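Local coordinates for probable ABC transporter phosphite binding protein PhnD1 (PDB 5LQ5) that binds inorganic phosphite strongly, and methylphosphonate and phosphate only very weakly, probably as the solute-binding component of an ABC transporter, at residues R84-D87 with K88-S92; G212-E215 with N216-G219; Y260-I263 with E264-R268. All coordinates share one frame; numbering follows the deposited sequence.

Interaction 1. Residues R84-D87 with K88-S92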
loop_
_atom_site.group_PDB
_atom_site.type_symbol
_atom_site.label_atom_id
_atom_site.label_comp_id
_atom_site.label_asym_id
_atom_site.label_seq_id
_atom_site.Cartn_x
_atom_site.Cartn_y
_atom_site.Cartn_z
ATOM N N ARG A 84 9.924 -2.425 4.393
ATOM C CA ARG A 84 9.867 -3.203 5.651
ATOM C C ARG A 84 10.177 -4.665 5.381
ATOM O O ARG A 84 10.087 -5.128 4.258
ATOM C CB ARG A 84 8.513 -3.058 6.335
ATOM C CG ARG A 84 8.063 -1.613 6.515
ATOM C CD ARG A 84 6.577 -1.463 6.811
ATOM N NE ARG A 84 5.758 -1.962 5.707
ATOM C CZ ARG A 84 4.432 -1.936 5.678
ATOM N NH1 ARG A 84 3.734 -1.459 6.695
ATOM N NH2 ARG A 84 3.794 -2.391 4.613
ATOM N N ASP A 85 10.530 -5.412 6.426
ATOM C CA ASP A 85 10.719 -6.862 6.267
ATOM C C ASP A 85 9.488 -7.521 5.669
ATOM O O ASP A 85 9.610 -8.333 4.764
ATOM C CB ASP A 85 11.054 -7.553 7.601
ATOM C CG ASP A 85 12.466 -7.269 8.054
ATOM O OD1 ASP A 85 13.422 -7.783 7.422
ATOM O OD2 ASP A 85 12.626 -6.513 9.033
ATOM N N ILE A 86 8.317 -7.128 6.154
ATOM C CA ILE A 86 7.042 -7.694 5.667
ATOM C C ILE A 86 6.749 -7.443 4.177
ATOM O O ILE A 86 6.074 -8.241 3.509
ATOM C CB ILE A 86 5.828 -7.278 6.540
ATOM C CG1 ILE A 86 4.605 -8.125 6.174
ATOM C CG2 ILE A 86 5.506 -5.791 6.465
ATOM C CD1 ILE A 86 4.855 -9.621 6.242
ATOM N N ASP A 87 7.294 -6.356 3.659
ATOM C CA ASP A 87 7.108 -6.043 2.235
ATOM C C ASP A 87 7.755 -7.002 1.257
ATOM O O ASP A 87 7.387 -7.014 0.085
ATOM C CB ASP A 87 7.509 -4.597 1.942
ATOM C CG ASP A 87 6.670 -3.619 2.702
ATOM O OD1 ASP A 87 5.418 -3.728 2.607
ATOM O OD2 ASP A 87 7.239 -2.729 3.378
ATOM N N LYS A 88 8.726 -7.793 1.722
ATOM C CA LYS A 88 9.279 -8.896 0.926
ATOM C C LYS A 88 8.363 -10.128 0.819
ATOM O O LYS A 88 8.495 -10.898 -0.121
ATOM C CB LYS A 88 10.670 -9.343 1.442
ATOM C CG LYS A 88 11.814 -8.431 0.978
ATOM C CD LYS A 88 13.180 -9.089 1.176
ATOM C CE LYS A 88 13.832 -8.708 2.476
ATOM N NZ LYS A 88 15.009 -9.575 2.758
ATOM N N GLU A 89 7.488 -10.291 1.805
ATOM C CA GLU A 89 6.579 -11.451 1.949
ATOM C C GLU A 89 5.153 -11.013 2.349
ATOM O O GLU A 89 4.561 -11.507 3.328
ATOM C CB GLU A 89 7.137 -12.488 2.949
ATOM C CG GLU A 89 7.333 -11.972 4.376
ATOM C CD GLU A 89 8.799 -11.814 4.757
ATOM O OE1 GLU A 89 9.529 -11.132 4.012
ATOM O OE2 GLU A 89 9.231 -12.380 5.788
ATOM N N PHE A 90 4.629 -10.071 1.558
ATOM C CA PHE A 90 3.374 -9.389 1.877
ATOM C C PHE A 90 2.197 -10.274 1.434
ATOM O O PHE A 90 2.306 -11.029 0.488
ATOM C CB PHE A 90 3.314 -8.010 1.208
ATOM C CG PHE A 90 2.487 -7.016 1.962
ATOM C CD1 PHE A 90 3.018 -6.377 3.056
ATOM C CD2 PHE A 90 1.154 -6.738 1.620
ATOM C CE1 PHE A 90 2.280 -5.522 3.828
ATOM C CE2 PHE A 90 0.410 -5.845 2.390
ATOM C CZ PHE A 90 0.972 -5.245 3.507
ATOM N N LYS A 91 1.076 -10.115 2.126
ATOM C CA LYS A 91 -0.143 -10.885 1.881
ATOM C C LYS A 91 -1.410 -10.025 1.892
ATOM O O LYS A 91 -1.468 -8.989 2.550
ATOM C CB LYS A 91 -0.325 -12.003 2.918
ATOM C CG LYS A 91 0.821 -12.977 2.947
ATOM C CD LYS A 91 0.642 -13.913 4.137
ATOM C CE LYS A 91 1.732 -14.968 4.163
ATOM N NZ LYS A 91 1.449 -15.938 5.255
ATOM N N SER A 92 -2.403 -10.495 1.140
ATOM C CA SER A 92 -3.748 -9.972 1.218
ATOM C C SER A 92 -4.628 -10.931 2.003
ATOM O O SER A 92 -4.331 -12.127 2.158
ATOM C CB SER A 92 -4.363 -9.801 -0.167
ATOM O OG SER A 92 -3.580 -8.955 -1.011
#

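Interaction 2. Residues G212-E215 with N216-G219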
loop_
_atom_site.group_PDB
_atom_site.type_symbol
_atom_site.label_atom_id
_atom_site.label_comp_id
_atom_site.label_asym_id
_atom_site.label_seq_id
_atom_site.Cartn_x
_atom_site.Cartn_y
_atom_site.Cartn_z
ATOM N N GLY A 212 15.548 11.309 -8.225
ATOM C CA GLY A 212 16.945 11.111 -8.606
ATOM C C GLY A 212 17.793 12.354 -8.550
ATOM O O GLY A 212 19.012 12.267 -8.659
ATOM N N ASP A 213 17.165 13.511 -8.385
ATOM C CA ASP A 213 17.893 14.799 -8.470
ATOM C C ASP A 213 18.090 15.554 -7.176
ATOM O O ASP A 213 18.332 16.780 -7.184
ATOM C CB ASP A 213 17.222 15.723 -9.481
ATOM C CG ASP A 213 15.754 16.021 -9.152
ATOM O OD1 ASP A 213 15.356 16.158 -7.967
ATOM O OD2 ASP A 213 14.966 16.120 -10.109
ATOM N N LEU A 214 17.990 14.847 -6.064
ATOM C CA LEU A 214 18.006 15.531 -4.787
ATOM C C LEU A 214 19.307 16.268 -4.482
ATOM O O LEU A 214 19.268 17.320 -3.845
ATOM C CB LEU A 214 17.603 14.594 -3.653
ATOM C CG LEU A 214 16.159 14.081 -3.820
ATOM C CD1 LEU A 214 15.845 13.172 -2.656
ATOM C CD2 LEU A 214 15.117 15.195 -3.907
ATOM N N GLU A 215 20.424 15.733 -4.969
ATOM C CA GLU A 215 21.753 16.369 -4.784
ATOM C C GLU A 215 21.844 17.805 -5.284
ATOM O O GLU A 215 22.480 18.634 -4.640
ATOM C CB GLU A 215 22.864 15.575 -5.436
ATOM C CG GLU A 215 23.505 14.597 -4.484
ATOM C CD GLU A 215 22.741 13.303 -4.422
ATOM O OE1 GLU A 215 22.301 12.837 -5.488
ATOM O OE2 GLU A 215 22.575 12.750 -3.320
ATOM N N ASN A 216 21.204 18.087 -6.409
ATOM C CA ASN A 216 21.215 19.460 -6.947
ATOM C C ASN A 216 20.528 20.487 -6.049
ATOM O O ASN A 216 20.852 21.662 -6.091
ATOM C CB ASN A 216 20.581 19.515 -8.326
ATOM C CG ASN A 216 21.247 18.580 -9.311
ATOM O OD1 ASN A 216 22.470 18.409 -9.302
ATOM N ND2 ASN A 216 20.442 17.969 -10.175
ATOM N N ARG A 217 19.572 20.037 -5.255
ATOM C CA ARG A 217 18.855 20.925 -4.325
ATOM C C ARG A 217 19.406 20.892 -2.912
ATOM O O ARG A 217 19.366 21.908 -2.212
ATOM C CB ARG A 217 17.379 20.561 -4.251
ATOM C CG ARG A 217 16.642 20.694 -5.561
ATOM C CD ARG A 217 15.536 19.666 -5.621
ATOM N NE ARG A 217 14.581 19.878 -4.548
ATOM C CZ ARG A 217 13.538 19.084 -4.318
ATOM N NH1 ARG A 217 13.337 18.016 -5.087
ATOM N NH2 ARG A 217 12.727 19.357 -3.311
ATOM N N PHE A 218 19.882 19.722 -2.492
ATOM C CA PHE A 218 20.249 19.492 -1.069
ATOM C C PHE A 218 21.725 19.226 -0.798
ATOM O O PHE A 218 22.136 19.176 0.369
ATOM C CB PHE A 218 19.381 18.378 -0.462
ATOM C CG PHE A 218 17.902 18.724 -0.416
ATOM C CD1 PHE A 218 17.421 19.669 0.467
ATOM C CD2 PHE A 218 17.000 18.126 -1.296
ATOM C CE1 PHE A 218 16.074 19.995 0.510
ATOM C CE2 PHE A 218 15.647 18.442 -1.260
ATOM C CZ PHE A 218 15.182 19.389 -0.358
ATOM N N GLY A 219 22.515 19.086 -1.861
ATOM C CA GLY A 219 23.964 18.889 -1.749
ATOM C C GLY A 219 24.428 17.464 -1.969
ATOM O O GLY A 219 23.672 16.521 -1.796
#

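Interaction 3. Residues Y260-I263 with E264-R268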
loop_
_atom_site.group_PDB
_atom_site.type_symbol
_atom_site.label_atom_id
_atom_site.label_comp_id
_atom_site.label_asym_id
_atom_site.label_seq_id
_atom_site.Cartn_x
_atom_site.Cartn_y
_atom_site.Cartn_z
ATOM N N TYR A 260 10.893 -6.023 -7.867
ATOM C CA TYR A 260 9.500 -5.744 -8.275
ATOM C C TYR A 260 9.157 -6.295 -9.669
ATOM O O TYR A 260 8.118 -5.983 -10.227
ATOM C CB TYR A 260 9.214 -4.224 -8.223
ATOM C CG TYR A 260 9.453 -3.717 -6.828
ATOM C CD1 TYR A 260 8.513 -3.898 -5.793
ATOM C CD2 TYR A 260 10.691 -3.185 -6.504
ATOM C CE1 TYR A 260 8.810 -3.484 -4.480
ATOM C CE2 TYR A 260 11.002 -2.805 -5.229
ATOM C CZ TYR A 260 10.087 -2.949 -4.228
ATOM O OH TYR A 260 10.516 -2.589 -2.982
ATOM N N LYS A 261 10.050 -7.113 -10.230
ATOM C CA LYS A 261 9.854 -7.752 -11.541
ATOM C C LYS A 261 8.536 -8.520 -11.672
ATOM O O LYS A 261 7.815 -8.380 -12.654
ATOM C CB LYS A 261 11.040 -8.709 -11.845
ATOM C CG LYS A 261 11.094 -9.279 -13.248
ATOM C CD LYS A 261 12.206 -10.324 -13.340
ATOM C CE LYS A 261 12.095 -11.231 -14.560
ATOM N NZ LYS A 261 11.169 -12.394 -14.383
ATOM N N ASN A 262 8.222 -9.305 -10.654
ATOM C CA ASN A 262 6.990 -10.123 -10.667
ATOM C C ASN A 262 5.737 -9.227 -10.619
ATOM O O ASN A 262 4.786 -9.438 -11.365
ATOM C CB ASN A 262 7.004 -11.130 -9.521
ATOM C CG ASN A 262 5.738 -11.936 -9.434
ATOM O OD1 ASN A 262 5.437 -12.788 -10.295
ATOM N ND2 ASN A 262 4.963 -11.665 -8.404
ATOM N N ILE A 263 5.781 -8.164 -9.803
ATOM C CA ILE A 263 4.636 -7.243 -9.783
ATOM C C ILE A 263 4.463 -6.580 -11.150
ATOM O O ILE A 263 3.357 -6.474 -11.666
ATOM C CB ILE A 263 4.806 -6.170 -8.693
ATOM C CG1 ILE A 263 4.773 -6.783 -7.288
ATOM C CG2 ILE A 263 3.736 -5.068 -8.820
ATOM C CD1 ILE A 263 3.582 -7.622 -6.931
ATOM N N GLU A 264 5.582 -6.153 -11.739
ATOM C CA GLU A 264 5.526 -5.532 -13.061
ATOM C C GLU A 264 4.918 -6.486 -14.084
ATOM O O GLU A 264 4.069 -6.092 -14.871
ATOM C CB GLU A 264 6.909 -5.025 -13.539
ATOM C CG GLU A 264 6.830 -4.211 -14.826
ATOM C CD GLU A 264 8.098 -3.485 -15.226
ATOM O OE1 GLU A 264 9.146 -3.585 -14.540
ATOM O OE2 GLU A 264 8.009 -2.745 -16.252
ATOM N N GLU A 265 5.366 -7.735 -14.059
ATOM C CA GLU A 265 4.866 -8.738 -15.042
ATOM C C GLU A 265 3.383 -9.028 -14.888
ATOM O O GLU A 265 2.642 -9.126 -15.868
ATOM C CB GLU A 265 5.676 -10.033 -14.915
ATOM C CG GLU A 265 7.111 -9.821 -15.426
ATOM C CD GLU A 265 8.025 -11.013 -15.183
ATOM O OE1 GLU A 265 7.627 -11.977 -14.487
ATOM O OE2 GLU A 265 9.154 -10.989 -15.713
ATOM N N ILE A 266 2.953 -9.147 -13.641
ATOM C CA ILE A 266 1.531 -9.329 -13.333
ATOM C C ILE A 266 0.736 -8.089 -13.793
ATOM O O ILE A 266 -0.322 -8.218 -14.403
ATOM C CB ILE A 266 1.290 -9.720 -11.855
ATOM C CG1 ILE A 266 1.909 -11.107 -11.542
ATOM C CG2 ILE A 266 -0.208 -9.685 -11.529
ATOM C CD1 ILE A 266 1.831 -11.554 -10.094
ATOM N N GLY A 267 1.255 -6.900 -13.482
ATOM C CA GLY A 267 0.681 -5.631 -13.969
ATOM C C GLY A 267 0.497 -5.602 -15.490
ATOM O O GLY A 267 -0.537 -5.176 -16.007
ATOM N N ARG A 268 1.527 -6.045 -16.218
ATOM C CA ARG A 268 1.402 -6.067 -17.673
ATOM C C ARG A 268 0.292 -7.013 -18.135
ATOM O O ARG A 268 -0.495 -6.690 -19.027
ATOM C CB ARG A 268 2.702 -6.509 -18.315
ATOM C CG ARG A 268 3.831 -5.510 -18.202
ATOM C CD ARG A 268 5.058 -6.055 -18.916
ATOM N NE ARG A 268 6.199 -5.212 -18.627
ATOM C CZ ARG A 268 7.453 -5.506 -18.963
ATOM N NH1 ARG A 268 7.729 -6.588 -19.699
ATOM N NH2 ARG A 268 8.436 -4.699 -18.593
HETATM O O HOH W 1 7.743 -13.131 -12.175
#

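Interaction 1. Residues R84-D87 with K88-S92
The carboxylate of Asp87 and the ring of Phe90 stand side by side and point the same way, their planes 23° apart, with Asp87 OD1 3.6 Å from Phe90 CD1. With CG anti to the backbone nitrogen (chi1 -151°), Phe90 carries its ring alongside the preceding turn. The guanidinium of Arg84 lies next to them, its plane 20° from that of the ring, and NH2 approaches Phe90 CE1 obliquely at 3.6 Å. Arg84 grips Asp87 side-on, NE bonding to OD2 and NH2 to OD1, both at 2.9 Å and nearly straight; OD2 also accepts the backbone N-H of Arg84 on its anti lone pair. Arg84 NH1 bonds to the carbonyl oxygen of Phe247. Ile86 touches both flat groups: CG2 lies over one guanidinium face, offset toward the rim, and CG1 is 3.9 Å from Phe90 CD1.

Residues 84-92 link strand 79-84 of the six-stranded sheet to strand 92-97 of the five-stranded one, consistent with one of the hinge crossovers between the lobes of this periplasmic binding protein. Phe90 meets Tyr206 of the phosphite pocket edge-to-face. Replacing Asp87 by alanine removes both carboxylate oxygens, which would probably leave NE and NH2 of Arg84 without their mates, its guanidinium held chiefly through NH1, and its backbone N-H without this acceptor.

Two backbone bonds from residue i+3 to residue i shape the turn: Lys88 N to Asp85 O, 3.2 Å, and Glu89 N to Ile86 O, 3.0 Å. The side chains of Ile86 and the poorly ordered Glu89 cross at about a right angle.

Interaction 2. Residues G212-E215 with N216-G219
Arg217 folds back over the first turn of its helix, bringing NH1 within 3.5 Å of Leu214 CD2. Its chain bends at both chi2 and chi3, which turns the guanidinium back toward Leu214 and Asp213. Asp213 OD1 lies in the guanidinium plane at its edge, but 4.0 Å from NH1, a long salt bridge; the carboxylate is turned 62° against the guanidinium, and OD1 is buried without a hydrogen-bonding partner. NH1 has its stronger charge partner in Asp59, while Pro3 O accepts from NE. Phe218 CE2 lies over one face of the same guanidinium, offset toward its rim.

These residues form the short surface helix 214-218, which follows strand 207-210 of the six-stranded sheet and leads into helix 222-231. Leu214 packs on Phe222, Thr223 and Leu226 of that next helix, and Phe218 stacks its ring on Phe222.

Leu214 O accepts two N-H groups. Phe218 N is 2.8 Å from Leu214 O, and Arg217 N, above the carbonyl plane, is 3.1 Å from Leu214 O; Phe218 CD2 also comes obliquely within 3.5 Å of this oxygen. Glu215 has an unusual first torsion (chi1 -92°) and a sharp bend at chi2, which lay its CG 3.3 Å from Gly219 O, while OE2 bonds to Thr223. Gly219 ends the helix at a positive phi of 103°, where a CB would be jammed against the carbonyl oxygen of the residue before, and its N-H reaches Glu215 O at 2.8 Å. The amide nitrogen ND2 of Asn216 lies 4.0 Å from CB of Asp213, just ahead of the helix.

Interaction 3. Residues Y260-I263 with E264-R268
Lys261 and Glu265 pair one turn apart on the alpha-helix 261-269, for which Tyr260 occupies the N-cap position. Their salt bridge is the closest charged contact of the two segments: Lys261 NZ reaches Glu265 OE2 at 2.8 Å, on the syn side and 26° out of the carboxylate plane. Lysine CG stands anti to its backbone nitrogen (chi1 -171°), the chain runs extended to CE, and a bend at chi4 then turns NZ onto the carboxylate, with CE itself close beside OE2. A second ion pair follows along the helix, Arg268 NH2 to Glu264 OE2 at 3.1 Å, but this oxygen is met from above the carboxylate plane, 74° out of it.

Water extends the polar network. One molecule donates to Asn262 OD1 at 3.0 Å and to Glu265 OE1 at 2.6 Å, so both carboxylate oxygens of Glu265 are engaged, each by a different partner.

Regular backbone bonds underlie these pairs. Glu264, Glu265, Ile266 and Gly267 donate in turn to the carbonyls of Tyr260, Lys261, Asn262 and Ile263, and the Gly267 N to Ile263 O bond is 2.8 Å long.

Packing on neighbouring helices takes the buried side. Ile263 and Ile266 face helix 127-139, Ile263 touching Thr127 of the phosphite pocket, whereas Glu264 and Tyr260 lie against helix 65-74; Tyr260 also stacks on His207. Within the helix itself, the Asn262 amide and the Ile266 chain meet obliquely, Asn262 ND2 lying 3.6 Å from the methyl carbon Ile266 CD1.

How the interactions relate
The three contacts follow one another along the chain without overlap. Interaction 1 lies on the crossover from the six-stranded to the five-stranded sheet, and interaction 3 on the helix 261-269, which touches helices associated with both sheets; their centres are 16 Å apart and their nearest atoms about 6 Å. Both lie close to the bound phosphite, the side chain of Phe90 about 5 Å and that of Ile263 about 8 Å away, consistent with places in the cleft where the two lobes meet. Interaction 2 is remote, its centre 30 Å from each of the others, on the short helix 214-218 at the outer end of the lobe built on the six-stranded sheet.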